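Local structure of probable adhesion protein (Pseudomonas aeruginosa PAO1, 6R3Z) at residues A154-A157 against D158-R162; G259-E262 against E263-R267; V234-I237 against Q238-G242; T271-R274 against A275-S279. The protein binds ferrous iron, and in this crystal nickel, as a solute-binding protein, FpvC, that probably works in the periplasm and hands metal to a membrane transporter. All blocks are in the same frame, centred on the assembly; numbering follows the deposited sequence.

Interaction 1: A154-A157 against D158-R162. With EDO (1,2-ethanediol), chain I.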
ATOM      1  N   ALA A 154      -5.917   3.277  16.555  1.00 25.23           N
ATOM      2  CA  ALA A 154      -7.248   3.836  16.829  1.00 26.49           C
ATOM      3  C   ALA A 154      -8.165   3.715  15.606  1.00 27.25           C
ATOM      4  O   ALA A 154      -9.328   3.358  15.756  1.00 26.80           O
ATOM      5  CB  ALA A 154      -7.142   5.289  17.294  1.00 27.20           C
ATOM      6  N   LEU A 155      -7.622   3.977  14.402  1.00 25.41           N
ATOM      7  CA  LEU A 155      -8.300   3.855  13.121  1.00 25.62           C
ATOM      8  C   LEU A 155      -8.786   2.395  12.986  1.00 25.96           C
ATOM      9  O   LEU A 155      -9.932   2.159  12.600  1.00 25.17           O
ATOM     10  CB  LEU A 155      -7.221   4.158  12.062  1.00 26.36           C
ATOM     11  CG  LEU A 155      -7.562   4.270  10.616  1.00 32.97           C
ATOM     12  CD1 LEU A 155      -6.475   5.073   9.938  1.00 33.15           C
ATOM     13  CD2 LEU A 155      -7.629   2.888   9.956  1.00 35.20           C
ATOM     14  N   ARG A 156      -7.904   1.427  13.305  1.00 21.84           N
ATOM     15  CA  ARG A 156      -8.218   0.006  13.185  1.00 23.15           C
ATOM     16  C   ARG A 156      -9.294  -0.388  14.213  1.00 26.88           C
ATOM     17  O   ARG A 156     -10.272  -1.047  13.852  1.00 26.19           O
ATOM     18  CB  ARG A 156      -6.947  -0.843  13.331  1.00 24.20           C
ATOM     19  CG  ARG A 156      -7.221  -2.332  13.158  1.00 25.92           C
ATOM     20  CD  ARG A 156      -5.964  -3.164  13.192  1.00 32.98           C
ATOM     21  NE  ARG A 156      -6.282  -4.589  13.074  1.00 32.57           N
ATOM     22  CZ  ARG A 156      -6.552  -5.388  14.101  1.00 42.47           C
ATOM     23  NH1 ARG A 156      -6.528  -4.915  15.345  1.00 29.81           N
ATOM     24  NH2 ARG A 156      -6.830  -6.669  13.896  1.00 28.67           N
ATOM     25  N   ALA A 157      -9.140   0.081  15.474  1.00 24.20           N
ATOM     26  CA  ALA A 157     -10.099  -0.175  16.549  1.00 23.92           C
ATOM     27  C   ALA A 157     -11.487   0.371  16.173  1.00 27.07           C
ATOM     28  O   ALA A 157     -12.478  -0.335  16.368  1.00 26.96           O
ATOM     29  CB  ALA A 157      -9.618   0.465  17.856  1.00 24.89           C
ATOM     30  N   ASP A 158     -11.547   1.600  15.600  1.00 22.83           N
ATOM     31  CA  ASP A 158     -12.798   2.260  15.196  1.00 24.48           C
ATOM     32  C   ASP A 158     -13.519   1.466  14.104  1.00 27.24           C
ATOM     33  O   ASP A 158     -14.736   1.255  14.198  1.00 25.37           O
ATOM     34  CB  ASP A 158     -12.560   3.712  14.769  1.00 27.09           C
ATOM     35  CG  ASP A 158     -12.221   4.660  15.911  1.00 39.20           C
ATOM     36  OD1 ASP A 158     -12.449   4.286  17.088  1.00 38.85           O
ATOM     37  OD2 ASP A 158     -11.735   5.775  15.630  1.00 45.42           O
ATOM     38  N   ALA A 159     -12.754   0.948  13.119  1.00 22.88           N
ATOM     39  CA  ALA A 159     -13.330   0.119  12.072  1.00 22.82           C
ATOM     40  C   ALA A 159     -13.887  -1.200  12.676  1.00 25.70           C
ATOM     41  O   ALA A 159     -15.030  -1.561  12.393  1.00 24.22           O
ATOM     42  CB  ALA A 159     -12.275  -0.185  11.024  1.00 22.83           C
ATOM     43  N   LEU A 160     -13.111  -1.863  13.562  1.00 23.60           N
ATOM     44  CA  LEU A 160     -13.523  -3.116  14.198  1.00 26.05           C
ATOM     45  C   LEU A 160     -14.716  -2.967  15.145  1.00 30.15           C
ATOM     46  O   LEU A 160     -15.438  -3.940  15.376  1.00 28.95           O
ATOM     47  CB  LEU A 160     -12.355  -3.805  14.905  1.00 27.41           C
ATOM     48  CG  LEU A 160     -11.222  -4.322  13.995  1.00 33.69           C
ATOM     49  CD1 LEU A 160     -10.138  -5.001  14.825  1.00 35.10           C
ATOM     50  CD2 LEU A 160     -11.742  -5.302  12.942  1.00 37.60           C
ATOM     51  N   ALA A 161     -14.930  -1.747  15.683  1.00 26.62           N
ATOM     52  CA  ALA A 161     -16.069  -1.435  16.553  1.00 25.75           C
ATOM     53  C   ALA A 161     -17.401  -1.572  15.788  1.00 27.42           C
ATOM     54  O   ALA A 161     -18.468  -1.616  16.421  1.00 26.50           O
ATOM     55  CB  ALA A 161     -15.927  -0.022  17.119  1.00 26.02           C
ATOM     56  N   ARG A 162     -17.337  -1.648  14.426  1.00 23.69           N
ATOM     57  CA  ARG A 162     -18.518  -1.825  13.599  1.00 23.60           C
ATOM     58  C   ARG A 162     -18.659  -3.277  13.132  1.00 27.30           C
ATOM     59  O   ARG A 162     -19.594  -3.603  12.392  1.00 27.73           O
ATOM     60  CB  ARG A 162     -18.493  -0.838  12.424  1.00 26.52           C
ATOM     61  CG  ARG A 162     -18.874   0.564  12.877  1.00 33.97           C
ATOM     62  CD  ARG A 162     -17.934   1.638  12.397  1.00 35.23           C
ATOM     63  NE  ARG A 162     -18.413   2.956  12.836  1.00 34.05           N
ATOM     64  CZ  ARG A 162     -17.914   3.642  13.859  1.00 43.09           C
ATOM     65  NH1 ARG A 162     -18.425   4.824  14.183  1.00 34.42           N
ATOM     66  NH2 ARG A 162     -16.893   3.158  14.560  1.00 26.97           N
TER
HETATM   67  C1  EDO I 408     -16.607   6.831  17.160  1.00 53.60           C
HETATM   68  O1  EDO I 408     -16.952   6.792  15.782  1.00 53.17           O
HETATM   69  C2  EDO I 408     -15.377   5.927  17.419  1.00 54.35           C
HETATM   70  O2  EDO I 408     -15.641   4.590  17.000  1.00 54.23           O
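The Arg-156 guanidinium carries Leu-160 on one face: CD1 sits 3.5 Å above its plane, displaced toward the rim, and nearest to NH1 at 3.6 Å. This is an i to i+4 contact in the last turns of helix 138-160. Helix 138-160 follows the strands of one parallel sheet and precedes those of the other, and is probably part of the helical link between the lobes seen in this family. Arg-156 reaches the spot with CG anti to its own N (chi1 -178°) and the chain extended to NE; the two side chains cross obliquely. NH2 of Arg-156 has a further partner, the carbonyl oxygen of Glu-186, which helps fix the group. Three helical bonds are fairly straight, such as Asp-158 N to Ala-154 O at 2.8 Å; the last, Ala-161 N to Ala-157 O, is bent to 134°. On the inner side, Leu-155 and Ala-159 pack against Leu-269 of helix 260-277.

The second flat group, the Arg-162 guanidinium, has its edge on a bound 1,2-ethanediol, probably from the crystallisation liquor. NH2 meets its O2 in plane at 3.1 Å and NH1 its O1 at 2.9 Å. Asp-158 OD1 takes a weak bond from the diol O2. The bend at chi2 (132°) folds the guanidinium back toward the helix, where NH2 also bonds Asp-158 O at 2.9 Å, from above the carbonyl plane.

Interaction 2: G259-E262 against E263-R267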
ATOM      1  N   GLY A 259      -2.161  13.216   5.507  1.00 22.39           N
ATOM      2  CA  GLY A 259      -3.340  12.462   5.931  1.00 22.66           C
ATOM      3  C   GLY A 259      -3.897  11.409   4.987  1.00 24.71           C
ATOM      4  O   GLY A 259      -4.770  10.644   5.397  1.00 23.50           O
ATOM      5  N   LYS A 260      -3.421  11.358   3.715  1.00 20.67           N
ATOM      6  CA  LYS A 260      -3.949  10.414   2.723  1.00 20.02           C
ATOM      7  C   LYS A 260      -4.014   8.972   3.241  1.00 23.16           C
ATOM      8  O   LYS A 260      -5.061   8.316   3.108  1.00 23.56           O
ATOM      9  CB  LYS A 260      -3.135  10.444   1.424  1.00 20.23           C
ATOM     10  CG  LYS A 260      -3.849   9.678   0.301  1.00 20.67           C
ATOM     11  CD  LYS A 260      -2.977   9.602  -0.949  1.00 26.17           C
ATOM     12  CE  LYS A 260      -3.658   8.922  -2.119  1.00 24.91           C
ATOM     13  NZ  LYS A 260      -4.909   9.628  -2.524  1.00 26.01           N
ATOM     14  N   TYR A 261      -2.895   8.482   3.794  1.00 20.80           N
ATOM     15  CA  TYR A 261      -2.830   7.100   4.273  1.00 21.44           C
ATOM     16  C   TYR A 261      -3.928   6.794   5.282  1.00 21.59           C
ATOM     17  O   TYR A 261      -4.663   5.828   5.089  1.00 21.26           O
ATOM     18  CB  TYR A 261      -1.445   6.724   4.832  1.00 22.70           C
ATOM     19  CG  TYR A 261      -1.390   5.264   5.210  1.00 23.65           C
ATOM     20  CD1 TYR A 261      -1.306   4.277   4.229  1.00 25.93           C
ATOM     21  CD2 TYR A 261      -1.559   4.858   6.533  1.00 24.35           C
ATOM     22  CE1 TYR A 261      -1.336   2.924   4.559  1.00 26.47           C
ATOM     23  CE2 TYR A 261      -1.576   3.505   6.878  1.00 24.49           C
ATOM     24  CZ  TYR A 261      -1.467   2.541   5.884  1.00 29.50           C
ATOM     25  OH  TYR A 261      -1.586   1.201   6.193  1.00 29.29           O
ATOM     26  N   GLU A 262      -4.031   7.580   6.358  1.00 19.49           N
ATOM     27  CA  GLU A 262      -5.035   7.273   7.378  1.00 20.15           C
ATOM     28  C   GLU A 262      -6.494   7.426   6.867  1.00 24.32           C
ATOM     29  O   GLU A 262      -7.333   6.579   7.186  1.00 26.33           O
ATOM     30  CB  GLU A 262      -4.781   8.036   8.681  1.00 22.78           C
ATOM     31  CG  GLU A 262      -4.966   9.528   8.665  1.00 29.64           C
ATOM     32  CD  GLU A 262      -4.191  10.073   9.849  1.00 40.49           C
ATOM     33  OE1 GLU A 262      -4.705  10.041  10.994  1.00 34.76           O
ATOM     34  OE2 GLU A 262      -3.027  10.466   9.633  1.00 23.67           O
ATOM     35  N   GLU A 263      -6.761   8.419   6.015  1.00 21.81           N
ATOM     36  CA  GLU A 263      -8.091   8.649   5.433  1.00 23.06           C
ATOM     37  C   GLU A 263      -8.543   7.442   4.588  1.00 26.43           C
ATOM     38  O   GLU A 263      -9.627   6.892   4.821  1.00 25.77           O
ATOM     39  CB  GLU A 263      -8.121   9.947   4.584  1.00 24.85           C
ATOM     40  CG  GLU A 263      -8.057  11.215   5.421  1.00 34.34           C
ATOM     41  CD  GLU A 263      -7.744  12.490   4.659  1.00 59.35           C
ATOM     42  OE1 GLU A 263      -8.204  12.627   3.503  1.00 53.62           O
ATOM     43  OE2 GLU A 263      -7.047  13.363   5.228  1.00 53.27           O
ATOM     44  N   GLU A 264      -7.681   6.995   3.665  1.00 22.24           N
ATOM     45  CA  GLU A 264      -7.997   5.885   2.750  1.00 22.02           C
ATOM     46  C   GLU A 264      -7.947   4.526   3.433  1.00 24.25           C
ATOM     47  O   GLU A 264      -8.749   3.657   3.073  1.00 25.00           O
ATOM     48  CB  GLU A 264      -7.134   5.956   1.503  1.00 22.87           C
ATOM     49  CG  GLU A 264      -7.347   7.309   0.837  1.00 23.52           C
ATOM     50  CD  GLU A 264      -6.875   7.497  -0.581  1.00 31.17           C
ATOM     51  OE1 GLU A 264      -6.330   6.533  -1.166  1.00 26.65           O
ATOM     52  OE2 GLU A 264      -7.035   8.629  -1.098  1.00 27.09           O
ATOM     53  N   MET A 265      -7.056   4.333   4.443  1.00 21.61           N
ATOM     54  CA  MET A 265      -7.064   3.060   5.172  1.00 22.08           C
ATOM     55  C   MET A 265      -8.345   2.924   5.993  1.00 24.65           C
ATOM     56  O   MET A 265      -8.885   1.827   6.074  1.00 25.13           O
ATOM     57  CB  MET A 265      -5.849   2.886   6.080  1.00 24.29           C
ATOM     58  CG  MET A 265      -4.655   2.372   5.364  1.00 27.51           C
ATOM     59  SD  MET A 265      -4.812   0.748   4.498  1.00 30.00           S
ATOM     60  CE  MET A 265      -4.932  -0.378   5.865  1.00 27.39           C
ATOM     61  N   ALA A 266      -8.835   4.038   6.593  1.00 22.64           N
ATOM     62  CA  ALA A 266     -10.088   4.002   7.370  1.00 23.34           C
ATOM     63  C   ALA A 266     -11.231   3.543   6.420  1.00 26.07           C
ATOM     64  O   ALA A 266     -11.971   2.620   6.758  1.00 24.57           O
ATOM     65  CB  ALA A 266     -10.389   5.374   7.962  1.00 24.39           C
ATOM     66  N   ARG A 267     -11.283   4.108   5.195  1.00 22.59           N
ATOM     67  CA  ARG A 267     -12.289   3.728   4.202  1.00 22.52           C
ATOM     68  C   ARG A 267     -12.129   2.269   3.747  1.00 24.31           C
ATOM     69  O   ARG A 267     -13.141   1.570   3.601  1.00 23.74           O
ATOM     70  CB  ARG A 267     -12.328   4.718   3.031  1.00 23.46           C
ATOM     71  CG  ARG A 267     -12.902   6.069   3.501  1.00 30.16           C
ATOM     72  CD  ARG A 267     -13.578   6.826   2.374  1.00 37.00           C
ATOM     73  NE  ARG A 267     -12.609   7.387   1.437  1.00 38.88           N
ATOM     74  CZ  ARG A 267     -12.085   8.605   1.543  1.00 55.60           C
ATOM     75  NH1 ARG A 267     -12.415   9.392   2.562  1.00 43.22           N
ATOM     76  NH2 ARG A 267     -11.225   9.042   0.635  1.00 39.75           N
TER
HETATM   77  O   HOH W   1      -5.787   6.815  -3.809  1.00 24.69           O
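Lys-260, Glu-263 and Met-265 are the residues most covered here, and each meets a residue four positions away in the first turns of helix 260-277. Lys-260 runs out extended and bends only at its last torsion (chi4 60°). This brings NZ to 2.7 Å from Glu-264 OE2 in a salt bridge. The ammonium approaches from above the carboxylate plane, not within it. The two chains cross at a slant, and Lys-260 CG also touches OE2 at 3.6 Å. A water lies 2.7 Å from Glu-264 OE1 and weakly reaches Lys-260 NZ.

Met-265 covers one face of Tyr-261. Its CG is 3.6 Å from the ring centroid, a CH-pi contact, and its SD stands obliquely at 4.7 Å, a Met-aromatic contact. The ring is further held through OH, which bonds Phe-113 O and Ser-119 OG, and by an edge-to-face stack with Tyr-19. Glu-263 lays its chain beside the first carbonyl; CG is 3.3 Å from Gly-259 O, which also accepts Glu-263 N at 3.0 Å.

Toward helix 138-160 the Tyr-261 ring packs on Tyr-148 and Leu-152, and beside it Glu-262 pairs with Arg-151. On another side, Lys-260 bonds Tyr-253 O and Glu-264 bonds Ser-249, next in sequence to the metal ligand His-250, so this side borders the metal site. These contacts, with the paired opposite charge, would probably keep both groups ionised.

Interaction 3: V234-I237 against Q238-G242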
ATOM      1  N   VAL A 234     -14.395  -5.529 -14.981  1.00 29.17           N
ATOM      2  CA  VAL A 234     -14.997  -5.844 -13.683  1.00 30.03           C
ATOM      3  C   VAL A 234     -16.530  -6.078 -13.797  1.00 34.55           C
ATOM      4  O   VAL A 234     -17.042  -7.013 -13.172  1.00 33.40           O
ATOM      5  CB  VAL A 234     -14.599  -4.800 -12.598  1.00 34.12           C
ATOM      6  CG1 VAL A 234     -15.311  -5.070 -11.278  1.00 34.18           C
ATOM      7  CG2 VAL A 234     -13.081  -4.807 -12.386  1.00 34.07           C
ATOM      8  N   GLU A 235     -17.232  -5.297 -14.659  1.00 34.43           N
ATOM      9  CA  GLU A 235     -18.676  -5.422 -14.881  1.00 35.49           C
ATOM     10  C   GLU A 235     -19.013  -6.830 -15.385  1.00 39.54           C
ATOM     11  O   GLU A 235     -19.978  -7.428 -14.919  1.00 39.46           O
ATOM     12  CB  GLU A 235     -19.169  -4.340 -15.853  1.00 37.89           C
ATOM     13  CG  GLU A 235     -20.676  -4.142 -15.882  1.00 52.82           C
ATOM     14  CD  GLU A 235     -21.136  -3.058 -16.838  1.00 81.35           C
ATOM     15  OE1 GLU A 235     -20.809  -1.872 -16.603  1.00 83.98           O
ATOM     16  OE2 GLU A 235     -21.828  -3.394 -17.826  1.00 77.11           O
ATOM     17  N   THR A 236     -18.167  -7.371 -16.280  1.00 35.91           N
ATOM     18  CA  THR A 236     -18.280  -8.717 -16.841  1.00 35.91           C
ATOM     19  C   THR A 236     -18.171  -9.762 -15.726  1.00 38.05           C
ATOM     20  O   THR A 236     -18.993 -10.683 -15.692  1.00 37.60           O
ATOM     21  CB  THR A 236     -17.253  -8.921 -17.967  1.00 45.42           C
ATOM     22  OG1 THR A 236     -17.377  -7.846 -18.907  1.00 46.05           O
ATOM     23  CG2 THR A 236     -17.420 -10.267 -18.684  1.00 43.91           C
ATOM     24  N   ILE A 237     -17.194  -9.596 -14.792  1.00 32.66           N
ATOM     25  CA  ILE A 237     -17.045 -10.515 -13.650  1.00 31.27           C
ATOM     26  C   ILE A 237     -18.322 -10.568 -12.817  1.00 34.66           C
ATOM     27  O   ILE A 237     -18.843 -11.655 -12.597  1.00 33.51           O
ATOM     28  CB  ILE A 237     -15.809 -10.234 -12.756  1.00 32.92           C
ATOM     29  CG1 ILE A 237     -14.506 -10.460 -13.520  1.00 32.73           C
ATOM     30  CG2 ILE A 237     -15.847 -11.109 -11.490  1.00 33.64           C
ATOM     31  CD1 ILE A 237     -13.230  -9.950 -12.796  1.00 40.46           C
ATOM     32  N   GLN A 238     -18.829  -9.403 -12.387  1.00 31.77           N
ATOM     33  CA  GLN A 238     -20.030  -9.301 -11.553  1.00 33.33           C
ATOM     34  C   GLN A 238     -21.249  -9.973 -12.193  1.00 38.58           C
ATOM     35  O   GLN A 238     -21.906 -10.779 -11.535  1.00 38.86           O
ATOM     36  CB  GLN A 238     -20.314  -7.837 -11.190  1.00 35.21           C
ATOM     37  CG  GLN A 238     -21.336  -7.663 -10.062  1.00 57.81           C
ATOM     38  CD  GLN A 238     -21.754  -6.222  -9.878  1.00 81.75           C
ATOM     39  OE1 GLN A 238     -21.076  -5.277 -10.311  1.00 74.46           O
ATOM     40  NE2 GLN A 238     -22.889  -6.019  -9.224  1.00 78.92           N
ATOM     41  N   ARG A 239     -21.508  -9.689 -13.479  1.00 36.04           N
ATOM     42  CA  ARG A 239     -22.610 -10.274 -14.233  1.00 36.96           C
ATOM     43  C   ARG A 239     -22.450 -11.789 -14.381  1.00 41.44           C
ATOM     44  O   ARG A 239     -23.379 -12.532 -14.048  1.00 42.40           O
ATOM     45  CB  ARG A 239     -22.707  -9.613 -15.617  1.00 37.87           C
ATOM     46  CG  ARG A 239     -23.858 -10.107 -16.500  1.00 50.36           C
ATOM     47  CD  ARG A 239     -23.877  -9.415 -17.849  1.00 61.95           C
ATOM     48  NE  ARG A 239     -24.010  -7.964 -17.706  1.00 74.60           N
ATOM     49  CZ  ARG A 239     -23.027  -7.093 -17.917  1.00 88.43           C
ATOM     50  NH1 ARG A 239     -21.831  -7.513 -18.310  1.00 71.65           N
ATOM     51  NH2 ARG A 239     -23.236  -5.796 -17.740  1.00 76.99           N
ATOM     52  N   GLU A 240     -21.280 -12.242 -14.874  1.00 37.30           N
ATOM     53  CA  GLU A 240     -21.023 -13.653 -15.160  1.00 37.48           C
ATOM     54  C   GLU A 240     -20.820 -14.538 -13.924  1.00 41.86           C
ATOM     55  O   GLU A 240     -21.143 -15.724 -13.989  1.00 41.42           O
ATOM     56  CB  GLU A 240     -19.860 -13.815 -16.145  1.00 38.65           C
ATOM     57  CG  GLU A 240     -20.191 -13.259 -17.526  1.00 49.24           C
ATOM     58  CD  GLU A 240     -19.279 -13.638 -18.679  1.00 73.37           C
ATOM     59  OE1 GLU A 240     -18.532 -14.638 -18.565  1.00 68.76           O
ATOM     60  OE2 GLU A 240     -19.329 -12.933 -19.713  1.00 66.10           O
ATOM     61  N   SER A 241     -20.321 -13.982 -12.801  1.00 38.24           N
ATOM     62  CA  SER A 241     -20.100 -14.790 -11.596  1.00 37.33           C
ATOM     63  C   SER A 241     -21.195 -14.664 -10.526  1.00 41.48           C
ATOM     64  O   SER A 241     -21.380 -15.599  -9.742  1.00 42.07           O
ATOM     65  CB  SER A 241     -18.728 -14.497 -10.995  1.00 39.67           C
ATOM     66  OG  SER A 241     -18.685 -13.187 -10.448  1.00 43.11           O
ATOM     67  N   GLY A 242     -21.875 -13.516 -10.475  1.00 36.79           N
ATOM     68  CA  GLY A 242     -22.893 -13.229  -9.464  1.00 37.05           C
ATOM     69  C   GLY A 242     -22.293 -12.829  -8.123  1.00 38.81           C
ATOM     70  O   GLY A 242     -23.015 -12.670  -7.129  1.00 39.09           O
TER
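Arg-239 turns its guanidinium back along the helix, so that one face lies over the carbonyl oxygen of Glu-235, with NH1 3.9 Å from that O. The chain stays straight until chi3 (-59°), where it bends toward the start of the helix. There NH2 meets Glu-235 OE2 at 2.8 Å in an i to i+4 salt bridge. OE2 lies at the guanidinium edge, in its plane, and is met on its anti side. One N-H is used, and the planes stand 74° apart, in keeping with a single bond rather than a two-pronged pairing.

Thr-236 and Glu-240 lie side by side and point the same way. The methyl CG2 of Thr-236 is 3.4 Å from Glu-240 OE2, and the backbones join through Glu-240 N to Thr-236 O at 2.9 Å.

In the last turn Ile-237 O is gripped twice. It accepts Ser-241 N at 2.8 Å, nearly in line with the carbonyl, and Ser-241 OG at 2.6 Å from well above its plane. The hydroxyl reaches it because chi1 of Ser-241 (69°) sets OG between the backbone N and the carbonyl carbon. Gly-242 then leaves the helix with positive phi, and its N bonds Gln-238 O.

The turn belongs to a beta-alpha-beta unit of strand 220-226, helix 234-241 and strand 244-248. Ile-237 packs on Leu-208, Ile-212 and Leu-215 of helix 205-217 and on Ile-223. Val-234 and Gln-238 touch Leu-245 of strand 244-248. The salt-bridged side is at the surface.

Interaction 4: T271-R274 against A275-S279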
ATOM      1  N   THR A 271     -14.957  -0.676   4.352  1.00 22.17           N
ATOM      2  CA  THR A 271     -15.505  -1.441   3.228  1.00 21.37           C
ATOM      3  C   THR A 271     -15.396  -2.949   3.508  1.00 22.65           C
ATOM      4  O   THR A 271     -16.369  -3.673   3.293  1.00 21.52           O
ATOM      5  CB  THR A 271     -14.845  -0.994   1.911  1.00 23.68           C
ATOM      6  OG1 THR A 271     -15.205   0.385   1.671  1.00 23.25           O
ATOM      7  CG2 THR A 271     -15.265  -1.869   0.718  1.00 25.05           C
ATOM      8  N   VAL A 272     -14.246  -3.405   4.052  1.00 19.56           N
ATOM      9  CA  VAL A 272     -14.080  -4.820   4.410  1.00 19.66           C
ATOM     10  C   VAL A 272     -15.119  -5.190   5.485  1.00 22.48           C
ATOM     11  O   VAL A 272     -15.775  -6.227   5.356  1.00 20.90           O
ATOM     12  CB  VAL A 272     -12.633  -5.170   4.840  1.00 23.22           C
ATOM     13  CG1 VAL A 272     -12.529  -6.635   5.278  1.00 23.82           C
ATOM     14  CG2 VAL A 272     -11.649  -4.884   3.695  1.00 22.55           C
ATOM     15  N   VAL A 273     -15.270  -4.332   6.528  1.00 19.70           N
ATOM     16  CA  VAL A 273     -16.260  -4.567   7.579  1.00 19.11           C
ATOM     17  C   VAL A 273     -17.671  -4.641   6.976  1.00 22.98           C
ATOM     18  O   VAL A 273     -18.421  -5.554   7.300  1.00 23.19           O
ATOM     19  CB  VAL A 273     -16.151  -3.530   8.724  1.00 22.21           C
ATOM     20  CG1 VAL A 273     -17.388  -3.558   9.632  1.00 22.27           C
ATOM     21  CG2 VAL A 273     -14.881  -3.760   9.540  1.00 21.53           C
ATOM     22  N   ARG A 274     -18.017  -3.696   6.092  1.00 22.53           N
ATOM     23  CA  ARG A 274     -19.346  -3.688   5.432  1.00 22.99           C
ATOM     24  C   ARG A 274     -19.600  -4.999   4.660  1.00 24.60           C
ATOM     25  O   ARG A 274     -20.683  -5.579   4.794  1.00 24.39           O
ATOM     26  CB  ARG A 274     -19.505  -2.486   4.494  1.00 22.73           C
ATOM     27  CG  ARG A 274     -20.941  -2.351   3.988  1.00 28.55           C
ATOM     28  CD  ARG A 274     -21.220  -1.007   3.341  1.00 31.91           C
ATOM     29  NE  ARG A 274     -20.402  -0.789   2.149  1.00 31.09           N
ATOM     30  CZ  ARG A 274     -20.761  -1.129   0.913  1.00 45.53           C
ATOM     31  NH1 ARG A 274     -19.959  -0.870  -0.113  1.00 32.98           N
ATOM     32  NH2 ARG A 274     -21.936  -1.719   0.690  1.00 34.73           N
ATOM     33  N   ALA A 275     -18.597  -5.479   3.891  1.00 21.17           N
ATOM     34  CA  ALA A 275     -18.687  -6.742   3.131  1.00 21.84           C
ATOM     35  C   ALA A 275     -18.999  -7.912   4.088  1.00 26.15           C
ATOM     36  O   ALA A 275     -19.891  -8.727   3.810  1.00 26.80           O
ATOM     37  CB  ALA A 275     -17.382  -6.995   2.391  1.00 22.37           C
ATOM     38  N   ILE A 276     -18.320  -7.953   5.248  1.00 21.86           N
ATOM     39  CA  ILE A 276     -18.565  -9.028   6.219  1.00 21.58           C
ATOM     40  C   ILE A 276     -19.997  -8.885   6.817  1.00 26.35           C
ATOM     41  O   ILE A 276     -20.739  -9.868   6.884  1.00 26.37           O
ATOM     42  CB  ILE A 276     -17.478  -9.061   7.330  1.00 22.53           C
ATOM     43  CG1 ILE A 276     -16.063  -9.328   6.744  1.00 20.35           C
ATOM     44  CG2 ILE A 276     -17.851 -10.086   8.429  1.00 22.36           C
ATOM     45  CD1 ILE A 276     -14.861  -8.932   7.702  1.00 21.61           C
ATOM     46  N   GLN A 277     -20.363  -7.674   7.237  1.00 25.35           N
ATOM     47  CA  GLN A 277     -21.682  -7.381   7.813  1.00 26.17           C
ATOM     48  C   GLN A 277     -22.810  -7.790   6.841  1.00 30.77           C
ATOM     49  O   GLN A 277     -23.797  -8.390   7.272  1.00 30.52           O
ATOM     50  CB  GLN A 277     -21.800  -5.898   8.196  1.00 27.98           C
ATOM     51  CG  GLN A 277     -20.856  -5.441   9.330  1.00 29.21           C
ATOM     52  CD  GLN A 277     -21.240  -5.920  10.713  1.00 40.36           C
ATOM     53  OE1 GLN A 277     -20.553  -6.752  11.313  1.00 29.21           O
ATOM     54  NE2 GLN A 277     -22.330  -5.394  11.260  1.00 30.86           N
ATOM     55  N   GLU A 278     -22.621  -7.524   5.527  1.00 26.35           N
ATOM     56  CA  GLU A 278     -23.601  -7.841   4.481  1.00 26.84           C
ATOM     57  C   GLU A 278     -23.627  -9.322   4.077  1.00 34.23           C
ATOM     58  O   GLU A 278     -24.504  -9.720   3.299  1.00 35.51           O
ATOM     59  CB  GLU A 278     -23.418  -6.936   3.250  1.00 27.47           C
ATOM     60  CG  GLU A 278     -23.738  -5.464   3.493  1.00 32.44           C
ATOM     61  CD  GLU A 278     -23.531  -4.519   2.319  1.00 32.73           C
ATOM     62  OE1 GLU A 278     -23.151  -4.987   1.222  1.00 32.39           O
ATOM     63  OE2 GLU A 278     -23.748  -3.297   2.500  1.00 35.10           O
ATOM     64  N   SER A 279     -22.674 -10.135   4.586  1.00 30.74           N
ATOM     65  CA  SER A 279     -22.634 -11.568   4.288  1.00 32.43           C
ATOM     66  C   SER A 279     -23.603 -12.370   5.161  1.00 39.20           C
ATOM     67  O   SER A 279     -23.912 -13.515   4.842  1.00 40.87           O
ATOM     68  CB  SER A 279     -21.208 -12.114   4.349  1.00 33.85           C
ATOM     69  OG  SER A 279     -20.737 -12.259   5.680  1.00 39.07           O
TER
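This is an intrahelical contact, i to i+4, in the last turns of helix 260-277, near the end of the modelled chain. This end of the helix lies against strand 244-248, where Thr-271, Arg-274 and Ala-275 touch Tyr-246. The charged part is a salt bridge between Arg-274 NH2 and Glu-278 OE2, 3.0 Å apart. Arg-274 leaves the helix with CG anti to N (chi1 -171°) and then bends at chi3, so the guanidinium swings toward the acid. Glu-278 is met on the syn side of OE2. The planes of the two groups are 71° apart. Arg-274 CG also rests on OE2 at 3.3 Å, which adds packing to the charge pair. The other oxygen, OE1, bonds Tyr-246 OH, so both carboxylate oxygens have a partner.

Elsewhere in the turn the contacts are apolar. Val-272 CG1 touches Ile-276 CD1 at 4.1 Å. Val-273 CG1 runs alongside Gln-277 CG at 4.0 Å, while the amide of Gln-277 reaches Asn-164 N through OE1. Phe-187 touches both valines.

At this end Ile-276 O accepts two bonds from Ser-279. OG comes in the carbonyl plane, on a lone pair, at 2.7 Å, and N at 3.0 Å. The whole is a C-terminal helix packed on the second parallel sheet, with Val-272, Val-273, Ala-275 and Ile-276 buried and an i to i+4 arginine-glutamate pair toward Tyr-246.

In the fold
Interactions 2 and 4 use the same helix, 260-277, one near its start and one at its end, and both are partly buried. Interactions 1 and 3 are surface contacts. Interaction 1, at the end of helix 138-160, touches both of the others: Leu-155 packs on Glu-262 and Ala-266, and Arg-162 O lies against Val-273 and Gln-277. Interaction 3 stands apart in the second sheet's beta-alpha-beta unit, about 11 Å from interaction 4, its nearest neighbour here, by nearest atoms. Salt bridges mark interactions 2, 3 and 4, whereas interaction 1 sets a leucine on a guanidinium. The aromatic contact belongs to interaction 2, whose Glu-264 is about 7 Å by side chains from the metal ligand His-250.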